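Local coordinates for protein SusD homolog (Bacteroides thetaiotaomicron VPI-5482, PDB 3IV0) that probably binds glycan at the outer membrane as a SusD-family lipoprotein, although its own ligand is not established, at residues W14-E19 and E108-P113; L214-F219 and Y431-G437; F284-Y290 and K339-W345. All coordinates share one frame; numbering follows the deposited sequence.

Contact 1: residues W14-E19 and E108-P113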
loop_
_atom_site.group_PDB
_atom_site.type_symbol
_atom_site.label_atom_id
_atom_site.label_comp_id
_atom_site.label_asym_id
_atom_site.label_seq_id
_atom_site.Cartn_x
_atom_site.Cartn_y
_atom_site.Cartn_z
ATOM N N TRP A 14 18.940 -2.816 26.519
ATOM C CA TRP A 14 19.052 -4.161 25.951
ATOM C C TRP A 14 19.810 -5.125 26.869
ATOM O O TRP A 14 19.288 -6.176 27.233
ATOM C CB TRP A 14 19.716 -4.108 24.571
ATOM C CG TRP A 14 18.989 -3.186 23.601
ATOM C CD1 TRP A 14 19.287 -1.876 23.305
ATOM C CD2 TRP A 14 17.849 -3.526 22.802
ATOM N NE1 TRP A 14 18.374 -1.381 22.379
ATOM C CE2 TRP A 14 17.497 -2.378 22.059
ATOM C CE3 TRP A 14 17.083 -4.681 22.666
ATOM C CZ2 TRP A 14 16.431 -2.372 21.170
ATOM C CZ3 TRP A 14 16.026 -4.664 21.790
ATOM C CH2 TRP A 14 15.707 -3.517 21.064
ATOM N N ALA A 15 21.050 -4.767 27.222
ATOM C CA ALA A 15 21.911 -5.649 28.026
ATOM C C ALA A 15 21.316 -5.966 29.387
ATOM O O ALA A 15 21.553 -7.044 29.924
ATOM C CB ALA A 15 23.294 -5.039 28.195
ATOM N N GLN A 16 20.534 -5.042 29.932
ATOM C CA GLN A 16 19.806 -5.305 31.168
ATOM C C GLN A 16 18.294 -5.354 30.950
ATOM O O GLN A 16 17.515 -5.085 31.858
ATOM C CB GLN A 16 20.168 -4.246 32.208
ATOM C CG GLN A 16 21.675 -4.026 32.347
ATOM C CD GLN A 16 22.408 -5.315 32.683
ATOM O OE1 GLN A 16 21.884 -6.160 33.413
ATOM N NE2 GLN A 16 23.622 -5.472 32.154
ATOM N N GLY A 17 17.872 -5.715 29.742
ATOM C CA GLY A 17 16.449 -5.770 29.417
ATOM C C GLY A 17 15.879 -7.173 29.410
ATOM O O GLY A 17 16.424 -8.097 30.014
ATOM N N ASN A 18 14.787 -7.352 28.674
ATOM C CA ASN A 18 14.028 -8.581 28.688
ATOM C C ASN A 18 13.118 -8.603 27.473
ATOM O O ASN A 18 13.059 -7.601 26.762
ATOM C CB ASN A 18 13.178 -8.655 29.971
ATOM C CG ASN A 18 12.347 -7.391 30.197
ATOM O OD1 ASN A 18 11.580 -6.963 29.329
ATOM N ND2 ASN A 18 12.498 -6.788 31.365
ATOM N N GLU A 19 12.451 -9.729 27.221
ATOM C CA GLU A 19 11.547 -9.880 26.073
ATOM C C GLU A 19 10.507 -8.783 25.993
ATOM O O GLU A 19 10.183 -8.301 24.906
ATOM C CB GLU A 19 10.832 -11.248 26.090
ATOM C CG GLU A 19 9.770 -11.449 24.985
ATOM C CD GLU A 19 9.077 -12.822 25.017
ATOM O OE1 GLU A 19 9.705 -13.814 25.474
ATOM O OE2 GLU A 19 7.903 -12.908 24.556
ATOM N N GLU A 108 21.251 -4.781 18.619
ATOM C CA GLU A 108 21.301 -4.852 20.086
ATOM C C GLU A 108 20.554 -6.021 20.699
ATOM O O GLU A 108 20.838 -6.383 21.845
ATOM C CB GLU A 108 20.770 -3.564 20.695
ATOM C CG GLU A 108 21.451 -2.270 20.293
ATOM C CD GLU A 108 22.913 -2.207 20.695
ATOM O OE1 GLU A 108 23.301 -2.937 21.622
ATOM O OE2 GLU A 108 23.671 -1.464 20.054
ATOM N N ILE A 109 19.574 -6.594 20.019
ATOM C CA ILE A 109 18.683 -7.570 20.653
ATOM C C ILE A 109 19.406 -8.854 21.161
ATOM O O ILE A 109 18.930 -9.485 22.107
ATOM C CB ILE A 109 17.460 -7.951 19.736
ATOM C CG1 ILE A 109 16.358 -8.605 20.582
ATOM C CG2 ILE A 109 17.883 -8.836 18.536
ATOM C CD1 ILE A 109 15.009 -8.654 19.828
ATOM N N ASP A 110 20.519 -9.226 20.544
ATOM C CA ASP A 110 21.288 -10.405 21.003
ATOM C C ASP A 110 21.844 -10.196 22.407
ATOM O O ASP A 110 22.187 -11.178 23.086
ATOM C CB ASP A 110 22.454 -10.718 20.052
ATOM C CG ASP A 110 22.014 -11.356 18.762
ATOM O OD1 ASP A 110 20.933 -11.944 18.756
ATOM O OD2 ASP A 110 22.766 -11.284 17.752
ATOM N N LYS A 111 21.908 -8.950 22.849
ATOM C CA LYS A 111 22.357 -8.637 24.215
ATOM C C LYS A 111 21.342 -8.911 25.311
ATOM O O LYS A 111 21.709 -8.986 26.487
ATOM C CB LYS A 111 22.832 -7.194 24.285
ATOM C CG LYS A 111 24.028 -6.941 23.397
ATOM C CD LYS A 111 24.446 -5.484 23.451
ATOM C CE LYS A 111 25.592 -5.184 22.476
ATOM N NZ LYS A 111 25.844 -3.719 22.379
ATOM N N VAL A 112 20.069 -9.050 24.976
ATOM C CA VAL A 112 19.026 -9.294 25.973
ATOM C C VAL A 112 19.238 -10.657 26.651
ATOM O O VAL A 112 19.236 -11.715 26.009
ATOM C CB VAL A 112 17.634 -9.264 25.345
ATOM C CG1 VAL A 112 16.597 -9.562 26.409
ATOM C CG2 VAL A 112 17.376 -7.899 24.719
ATOM N N PRO A 113 19.478 -10.632 27.974
ATOM C CA PRO A 113 19.838 -11.853 28.687
ATOM C C PRO A 113 18.730 -12.891 28.801
ATOM O O PRO A 113 17.667 -12.623 29.335
ATOM C CB PRO A 113 20.286 -11.340 30.066
ATOM C CG PRO A 113 19.649 -10.042 30.240
ATOM C CD PRO A 113 19.473 -9.451 28.842
#

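Contact 2: residues L214-F219 and Y431-G437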
loop_
_atom_site.group_PDB
_atom_site.type_symbol
_atom_site.label_atom_id
_atom_site.label_comp_id
_atom_site.label_asym_id
_atom_site.label_seq_id
_atom_site.Cartn_x
_atom_site.Cartn_y
_atom_site.Cartn_z
ATOM N N LEU A 214 8.117 -6.659 -8.711
ATOM C CA LEU A 214 7.362 -6.014 -9.783
ATOM C C LEU A 214 7.799 -4.571 -10.016
ATOM O O LEU A 214 7.737 -4.068 -11.150
ATOM C CB LEU A 214 5.863 -6.144 -9.534
ATOM C CG LEU A 214 5.378 -7.607 -9.658
ATOM C CD1 LEU A 214 3.979 -7.733 -9.088
ATOM C CD2 LEU A 214 5.386 -8.049 -11.131
ATOM N N TRP A 215 8.335 -3.904 -9.001
ATOM C CA TRP A 215 8.947 -2.600 -9.178
ATOM C C TRP A 215 10.267 -2.771 -9.926
ATOM O O TRP A 215 10.609 -1.954 -10.790
ATOM C CB TRP A 215 9.106 -1.814 -7.843
ATOM C CG TRP A 215 7.881 -1.095 -7.533
ATOM C CD1 TRP A 215 6.700 -1.632 -7.130
ATOM C CD2 TRP A 215 7.671 0.311 -7.649
ATOM N NE1 TRP A 215 5.746 -0.647 -7.018
ATOM C CE2 TRP A 215 6.329 0.564 -7.314
ATOM C CE3 TRP A 215 8.491 1.389 -7.992
ATOM C CZ2 TRP A 215 5.790 1.858 -7.352
ATOM C CZ3 TRP A 215 7.967 2.659 -8.009
ATOM C CH2 TRP A 215 6.638 2.884 -7.698
ATOM N N LEU A 216 11.010 -3.818 -9.630
ATOM C CA LEU A 216 12.276 -4.099 -10.358
ATOM C C LEU A 216 12.012 -4.430 -11.830
ATOM O O LEU A 216 12.829 -4.119 -12.698
ATOM C CB LEU A 216 13.055 -5.224 -9.658
ATOM C CG LEU A 216 13.768 -4.724 -8.386
ATOM C CD1 LEU A 216 14.179 -5.882 -7.488
ATOM C CD2 LEU A 216 15.009 -3.913 -8.737
ATOM N N VAL A 217 10.871 -5.003 -12.146
ATOM C CA VAL A 217 10.496 -5.240 -13.546
ATOM C C VAL A 217 10.516 -3.933 -14.324
ATOM O O VAL A 217 10.985 -3.895 -15.460
ATOM C CB VAL A 217 9.078 -5.888 -13.641
ATOM C CG1 VAL A 217 8.486 -5.714 -15.073
ATOM C CG2 VAL A 217 9.161 -7.350 -13.255
ATOM N N GLN A 218 10.022 -2.847 -13.734
ATOM C CA GLN A 218 9.930 -1.564 -14.395
ATOM C C GLN A 218 11.274 -0.851 -14.449
ATOM O O GLN A 218 11.625 -0.236 -15.460
ATOM C CB GLN A 218 8.952 -0.660 -13.641
ATOM C CG GLN A 218 8.807 0.742 -14.223
ATOM C CD GLN A 218 8.339 0.767 -15.669
ATOM O OE1 GLN A 218 7.487 -0.039 -16.109
ATOM N NE2 GLN A 218 8.872 1.721 -16.408
ATOM N N PHE A 219 12.024 -0.876 -13.355
ATOM C CA PHE A 219 13.198 -0.027 -13.209
ATOM C C PHE A 219 14.519 -0.730 -13.435
ATOM O O PHE A 219 15.558 -0.081 -13.484
ATOM C CB PHE A 219 13.128 0.730 -11.878
ATOM C CG PHE A 219 12.013 1.716 -11.850
ATOM C CD1 PHE A 219 12.139 2.908 -12.508
ATOM C CD2 PHE A 219 10.820 1.436 -11.219
ATOM C CE1 PHE A 219 11.106 3.821 -12.514
ATOM C CE2 PHE A 219 9.787 2.346 -11.228
ATOM C CZ PHE A 219 9.943 3.538 -11.877
ATOM N N TYR A 431 0.565 3.534 -7.698
ATOM C CA TYR A 431 1.786 2.766 -7.681
ATOM C C TYR A 431 1.739 1.645 -8.728
ATOM O O TYR A 431 2.749 1.384 -9.399
ATOM C CB TYR A 431 1.983 2.240 -6.269
ATOM C CG TYR A 431 2.318 3.319 -5.271
ATOM C CD1 TYR A 431 3.410 4.158 -5.462
ATOM C CD2 TYR A 431 1.604 3.452 -4.099
ATOM C CE1 TYR A 431 3.738 5.141 -4.532
ATOM C CE2 TYR A 431 1.939 4.421 -3.144
ATOM C CZ TYR A 431 3.029 5.215 -3.357
ATOM O OH TYR A 431 3.437 6.148 -2.396
ATOM N N ASP A 432 0.567 1.051 -8.939
ATOM C CA ASP A 432 0.402 0.066 -10.026
ATOM C C ASP A 432 0.637 0.734 -11.375
ATOM O O ASP A 432 1.251 0.154 -12.269
ATOM C CB ASP A 432 -0.993 -0.536 -9.975
ATOM C CG ASP A 432 -1.145 -1.610 -8.918
ATOM O OD1 ASP A 432 -0.144 -2.066 -8.320
ATOM O OD2 ASP A 432 -2.288 -2.115 -8.809
ATOM N N LEU A 433 0.114 1.946 -11.540
ATOM C CA LEU A 433 0.358 2.637 -12.783
ATOM C C LEU A 433 1.821 2.886 -13.016
ATOM O O LEU A 433 2.306 2.800 -14.167
ATOM C CB LEU A 433 -0.406 3.957 -12.823
ATOM C CG LEU A 433 -1.922 3.890 -12.942
ATOM C CD1 LEU A 433 -2.462 5.313 -12.834
ATOM C CD2 LEU A 433 -2.346 3.297 -14.271
ATOM N N VAL A 434 2.562 3.272 -11.979
ATOM C CA VAL A 434 3.975 3.546 -12.175
ATOM C C VAL A 434 4.764 2.275 -12.531
ATOM O O VAL A 434 5.538 2.274 -13.490
ATOM C CB VAL A 434 4.586 4.237 -10.932
ATOM C CG1 VAL A 434 6.117 4.300 -10.996
ATOM C CG2 VAL A 434 3.976 5.647 -10.745
ATOM N N ARG A 435 4.565 1.198 -11.765
ATOM C CA ARG A 435 5.398 0.020 -11.946
ATOM C C ARG A 435 5.063 -0.716 -13.240
ATOM O O ARG A 435 5.842 -1.528 -13.678
ATOM C CB ARG A 435 5.287 -0.949 -10.748
ATOM C CG ARG A 435 3.899 -1.546 -10.617
ATOM C CD ARG A 435 3.772 -2.507 -9.444
ATOM N NE ARG A 435 2.462 -3.136 -9.423
ATOM C CZ ARG A 435 2.082 -4.110 -10.245
ATOM N NH1 ARG A 435 2.895 -4.574 -11.158
ATOM N NH2 ARG A 435 0.876 -4.616 -10.135
ATOM N N THR A 436 3.898 -0.459 -13.814
ATOM C CA THR A 436 3.524 -1.081 -15.097
ATOM C C THR A 436 3.815 -0.136 -16.258
ATOM O O THR A 436 3.627 -0.528 -17.426
ATOM C CB THR A 436 2.018 -1.448 -15.126
ATOM O OG1 THR A 436 1.250 -0.242 -14.958
ATOM C CG2 THR A 436 1.676 -2.510 -14.082
ATOM N N GLY A 437 4.220 1.104 -16.009
ATOM C CA GLY A 437 4.385 2.078 -17.092
ATOM C C GLY A 437 3.051 2.613 -17.616
ATOM O O GLY A 437 3.003 3.418 -18.557
HETATM O O HOH W 1 5.463 -4.140 -12.707
#

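Contact 3: residues F284-Y290 and K339-W345. With EDO (1,2-ethanediol), chain F.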
loop_
_atom_site.group_PDB
_atom_site.type_symbol
_atom_site.label_atom_id
_atom_site.label_comp_id
_atom_site.label_asym_id
_atom_site.label_seq_id
_atom_site.Cartn_x
_atom_site.Cartn_y
_atom_site.Cartn_z
ATOM N N PHE A 284 -8.927 6.891 3.204
ATOM C CA PHE A 284 -9.659 7.044 1.957
ATOM C C PHE A 284 -11.155 7.117 2.191
ATOM O O PHE A 284 -11.859 8.023 1.664
ATOM C CB PHE A 284 -9.325 5.848 1.052
ATOM C CG PHE A 284 -10.080 5.806 -0.259
ATOM C CD1 PHE A 284 -9.607 6.507 -1.346
ATOM C CD2 PHE A 284 -11.233 5.058 -0.401
ATOM C CE1 PHE A 284 -10.256 6.461 -2.573
ATOM C CE2 PHE A 284 -11.883 5.020 -1.638
ATOM C CZ PHE A 284 -11.386 5.751 -2.701
ATOM N N SER A 285 -11.665 6.204 2.991
ATOM C CA SER A 285 -13.096 6.153 3.258
ATOM C C SER A 285 -13.641 7.522 3.731
ATOM O O SER A 285 -14.742 7.943 3.315
ATOM C CB SER A 285 -13.394 5.057 4.276
ATOM O OG SER A 285 -14.800 4.841 4.387
ATOM N N ASP A 286 -12.906 8.205 4.614
ATOM C CA ASP A 286 -13.366 9.481 5.163
ATOM C C ASP A 286 -13.289 10.606 4.171
ATOM O O ASP A 286 -13.838 11.681 4.416
ATOM C CB ASP A 286 -12.660 9.817 6.475
ATOM C CG ASP A 286 -13.175 8.988 7.647
ATOM O OD1 ASP A 286 -14.332 8.521 7.619
ATOM O OD2 ASP A 286 -12.442 8.862 8.661
ATOM N N ASN A 287 -12.620 10.372 3.041
ATOM C CA ASN A 287 -12.549 11.366 2.004
ATOM C C ASN A 287 -13.619 11.175 0.929
ATOM O O ASN A 287 -13.851 12.104 0.134
ATOM C CB ASN A 287 -11.144 11.363 1.373
ATOM C CG ASN A 287 -10.071 11.863 2.323
ATOM O OD1 ASN A 287 -10.298 12.745 3.158
ATOM N ND2 ASN A 287 -8.873 11.309 2.188
ATOM N N VAL A 288 -14.240 9.996 0.881
ATOM C CA VAL A 288 -15.210 9.674 -0.167
ATOM C C VAL A 288 -16.579 9.340 0.412
ATOM O O VAL A 288 -17.426 8.808 -0.297
ATOM C CB VAL A 288 -14.739 8.516 -1.076
ATOM C CG1 VAL A 288 -13.479 8.959 -1.809
ATOM C CG2 VAL A 288 -14.506 7.272 -0.275
ATOM N N SER A 289 -16.826 9.696 1.656
ATOM C CA SER A 289 -18.109 9.438 2.327
ATOM C C SER A 289 -18.723 10.722 2.822
ATOM O O SER A 289 -18.008 11.672 3.139
ATOM C CB SER A 289 -17.897 8.520 3.538
ATOM O OG SER A 289 -17.356 7.264 3.143
ATOM N N TYR A 290 -20.053 10.753 2.911
ATOM C CA TYR A 290 -20.732 11.904 3.507
ATOM C C TYR A 290 -21.911 11.535 4.402
ATOM O O TYR A 290 -22.104 12.167 5.427
ATOM C CB TYR A 290 -21.181 12.915 2.423
ATOM C CG TYR A 290 -22.337 12.460 1.550
ATOM C CD1 TYR A 290 -22.130 11.719 0.397
ATOM C CD2 TYR A 290 -23.651 12.782 1.885
ATOM C CE1 TYR A 290 -23.179 11.292 -0.380
ATOM C CE2 TYR A 290 -24.707 12.348 1.109
ATOM C CZ TYR A 290 -24.469 11.613 -0.018
ATOM O OH TYR A 290 -25.511 11.177 -0.809
ATOM N N LYS A 339 -21.917 11.906 -4.468
ATOM C CA LYS A 339 -21.906 10.454 -4.482
ATOM C C LYS A 339 -20.788 9.962 -3.571
ATOM O O LYS A 339 -19.827 10.698 -3.327
ATOM C CB LYS A 339 -21.734 9.892 -5.869
ATOM C CG LYS A 339 -20.480 10.276 -6.556
ATOM C CD LYS A 339 -20.532 9.698 -7.966
ATOM C CE LYS A 339 -19.335 10.022 -8.779
ATOM N NZ LYS A 339 -19.397 9.323 -10.126
ATOM N N GLU A 340 -20.977 8.778 -3.031
ATOM C CA GLU A 340 -20.027 8.252 -2.051
ATOM C C GLU A 340 -19.686 6.814 -2.323
ATOM O O GLU A 340 -20.390 6.098 -3.025
ATOM C CB GLU A 340 -20.556 8.421 -0.641
ATOM C CG GLU A 340 -21.861 7.737 -0.350
ATOM C CD GLU A 340 -22.416 8.067 1.025
ATOM O OE1 GLU A 340 -21.721 8.729 1.846
ATOM O OE2 GLU A 340 -23.581 7.649 1.288
ATOM N N ILE A 341 -18.549 6.396 -1.760
ATOM C CA ILE A 341 -18.083 5.023 -1.828
ATOM C C ILE A 341 -18.214 4.417 -0.440
ATOM O O ILE A 341 -17.719 5.014 0.519
ATOM C CB ILE A 341 -16.612 5.007 -2.285
ATOM C CG1 ILE A 341 -16.548 5.500 -3.723
ATOM C CG2 ILE A 341 -16.014 3.621 -2.119
ATOM C CD1 ILE A 341 -15.119 5.735 -4.255
ATOM N N LYS A 342 -18.884 3.283 -0.324
ATOM C CA LYS A 342 -19.228 2.676 0.947
ATOM C C LYS A 342 -18.470 1.362 1.250
ATOM O O LYS A 342 -18.679 0.699 2.260
ATOM C CB LYS A 342 -20.738 2.433 1.015
ATOM C CG LYS A 342 -21.238 1.455 0.047
ATOM C CD LYS A 342 -22.779 1.320 0.196
ATOM C CE LYS A 342 -23.352 0.341 -0.801
ATOM N NZ LYS A 342 -24.830 0.279 -0.696
ATOM N N LYS A 343 -17.514 1.076 0.379
ATOM C CA LYS A 343 -16.682 -0.134 0.451
ATOM C C LYS A 343 -16.104 -0.380 1.838
ATOM O O LYS A 343 -16.085 -1.494 2.297
ATOM C CB LYS A 343 -15.516 0.000 -0.545
ATOM C CG LYS A 343 -14.483 -1.129 -0.501
ATOM C CD LYS A 343 -13.471 -0.997 -1.603
ATOM C CE LYS A 343 -12.373 -2.047 -1.446
ATOM N NZ LYS A 343 -11.349 -1.961 -2.517
ATOM N N PHE A 344 -15.620 0.668 2.496
ATOM C CA PHE A 344 -14.866 0.497 3.738
ATOM C C PHE A 344 -15.672 0.744 5.000
ATOM O O PHE A 344 -15.107 0.845 6.084
ATOM C CB PHE A 344 -13.673 1.448 3.720
ATOM C CG PHE A 344 -12.710 1.188 2.586
ATOM C CD1 PHE A 344 -11.713 0.262 2.725
ATOM C CD2 PHE A 344 -12.814 1.867 1.397
ATOM C CE1 PHE A 344 -10.865 -0.016 1.666
ATOM C CE2 PHE A 344 -11.967 1.629 0.342
ATOM C CZ PHE A 344 -10.985 0.682 0.468
ATOM N N TRP A 345 -16.982 0.976 4.885
ATOM C CA TRP A 345 -17.717 1.430 6.067
ATOM C C TRP A 345 -17.647 0.464 7.237
ATOM O O TRP A 345 -18.049 -0.682 7.163
ATOM C CB TRP A 345 -19.160 1.781 5.727
ATOM C CG TRP A 345 -19.293 3.025 4.932
ATOM C CD1 TRP A 345 -18.303 3.866 4.546
ATOM C CD2 TRP A 345 -20.514 3.591 4.468
ATOM N NE1 TRP A 345 -18.819 4.908 3.829
ATOM C CE2 TRP A 345 -20.185 4.771 3.775
ATOM C CE3 TRP A 345 -21.849 3.215 4.576
ATOM C CZ2 TRP A 345 -21.159 5.581 3.161
ATOM C CZ3 TRP A 345 -22.820 4.021 3.974
ATOM C CH2 TRP A 345 -22.471 5.185 3.291
HETATM C C1 EDO F . -12.693 13.502 6.381
HETATM O O1 EDO F . -14.013 13.949 6.234
HETATM C C2 EDO F . -11.601 14.172 5.551
HETATM O O2 EDO F . -12.103 14.741 4.355
HETATM O O HOH W 2 -15.859 3.581 2.050
HETATM O O HOH W 3 -25.343 7.724 -0.791
#

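Contact 1: residues W14-E19 and E108-P113
With CG of Trp14 anti to its carbonyl carbon (chi1 -56°), the indole swings toward the 108-113 segment and lies against Glu108. The first torsion of Glu108 is of the same kind and its CB lies over the five-membered ring, while the bend at chi2 turns the carboxylate toward Lys111. CB of Glu108 sits 3.4 Å from the centroid of that ring of Trp14 and 9° off the ring normal, a CH-pi contact over the face. At the six-membered end, CZ3 of Trp14 lies 4.1 Å from CB of Ile109, and CG2 of Val112 comes in at the ring edge, near its plane, 3.8 Å from CE3 of Trp14. A lysine in place of Trp14 would probably leave CB of Glu108 without the flat face it rests on and open a gap beside Ile109 and Val112. Beyond the ring, a type I turn from Trp14 to Gly17 presents the carbonyl of Trp14 to CA of Val112, a CA-H...O contact of 3.4 Å with 148° at the hydrogen. CD of Pro113 packs 3.4 Å from O of Ala15, and CG1 of Val112 reaches CA of Asn18 at 3.6 Å. NZ of Lys111 bonds OE1 of Glu108 at 2.8 Å through the syn lone pair, a salt bridge. The contact thus joins the loop leading into helix 19-39, where Asn18 is N-cap and bonds N of Asn21, to the 3-10 turn connecting helices 93-108 and 117-142. Trp14 also packs on Ile104 and Leu105 of helix 93-108 and meets Phe25 of helix 19-39 edge-to-face, while Arg120 of helix 117-142 bonds the carbonyls of Ile109 and Val112.

Contact 2: residues L214-F219 and Y431-G437
Arg435 runs across Trp215 at about a right angle, its CB and CD on the indole and its guanidinium beyond it. CB lies over the indole face, 3.8 Å from the centroid of the five-membered ring of Trp215 and 10° off the normal, a CH-pi contact. CG stands between the backbone N and the carbonyl carbon (chi1 65°), and from there the chain extends to NE, carrying CD along the ring to 3.6 Å from NE1 of Trp215. NE then bonds OD1 of Asp432 at 3.0 Å, and NH2 adds a longer bond to the same oxygen, both from one face of the carboxylate. NH1 passes CB of Leu214, gives a hydrogen bond to a water in the guanidinium plane, and pairs with Glu376 of helix 367-381. That water also donates to O of Leu214 and O of Arg435, so it joins the two backbones.

This is helix-helix packing in the alpha-helical framework of the SusD fold: the axes of segments 214-219 and 431-436 approach to 8.6 Å at 45°. Farther along the indole, CH2 of Trp215 touches CG1 of Val434 at 3.6 Å, and CZ2 lies 3.8 Å from CD1 of Tyr431. The same Val434 methyl meets the ring edge of Phe219, 4.0 Å from its CZ. Near Gly437, which leaves helical geometry with positive phi, CB of Gln218 packs 3.2 Å from O of Arg435.

Contact 3: residues F284-Y290 and K339-W345
OG of Ser289 accepts from NE1 of Trp345 at 2.9 Å, in the indole plane, and donates to O of Ser285 at 2.7 Å. OE1 of Glu340 receives the backbone N-H of Tyr290 at 2.8 Å, almost straight at 173°. Because CG of Glu340 stands between its backbone N and carbonyl carbon (chi1 60°) and the chain is extended beyond it, the carboxylate lies stacked on the Tyr290 ring, their planes 28° apart. The other oxygen, OE2, accepts from a water and is also bonded to Ser291. In this SusD-family fold the contact joins a segment that begins with the short, weakly bonded helix 284-287 and runs on as loop to a loop before strand 348-350, where a type I turn from Lys342 to Trp345 brings the indole back to Ser289. N of Ile341 to O of Val288, 3.0 Å, is the one direct backbone bond between them. A water bridges OG of Ser285, itself bonded to Ser357, to O of Ile341 and N of Phe344. Apolar packing completes the contact: CG2 of Val288 packs 3.7 Å from CB of Ile341, and CD2 of Phe284 meets CE2 of Phe344 at 3.6 Å, the rings oblique to each other.

The three contacts tie together different elements and do not touch. Contact 1 lies far out, its centre about 33 Å from the centre of the chain, and is only partly buried; contacts 2 and 3 are buried, with centres about 14 and 18 Å from it. The chemistry differs with the elements joined. Contact 1 joins loop and turn by apolar and CH-pi packing, its salt bridge staying within one segment; contact 2 packs two helices with a buried arginine and one bridging water; contact 3, between a short weak helix with its following loop and another loop, relies on direct hydrogen bonds across. Along the chain, contact 1 closes before the others open, whereas contact 3 is nested inside the loop closed by contact 2, their nearest atoms about 11 Å apart.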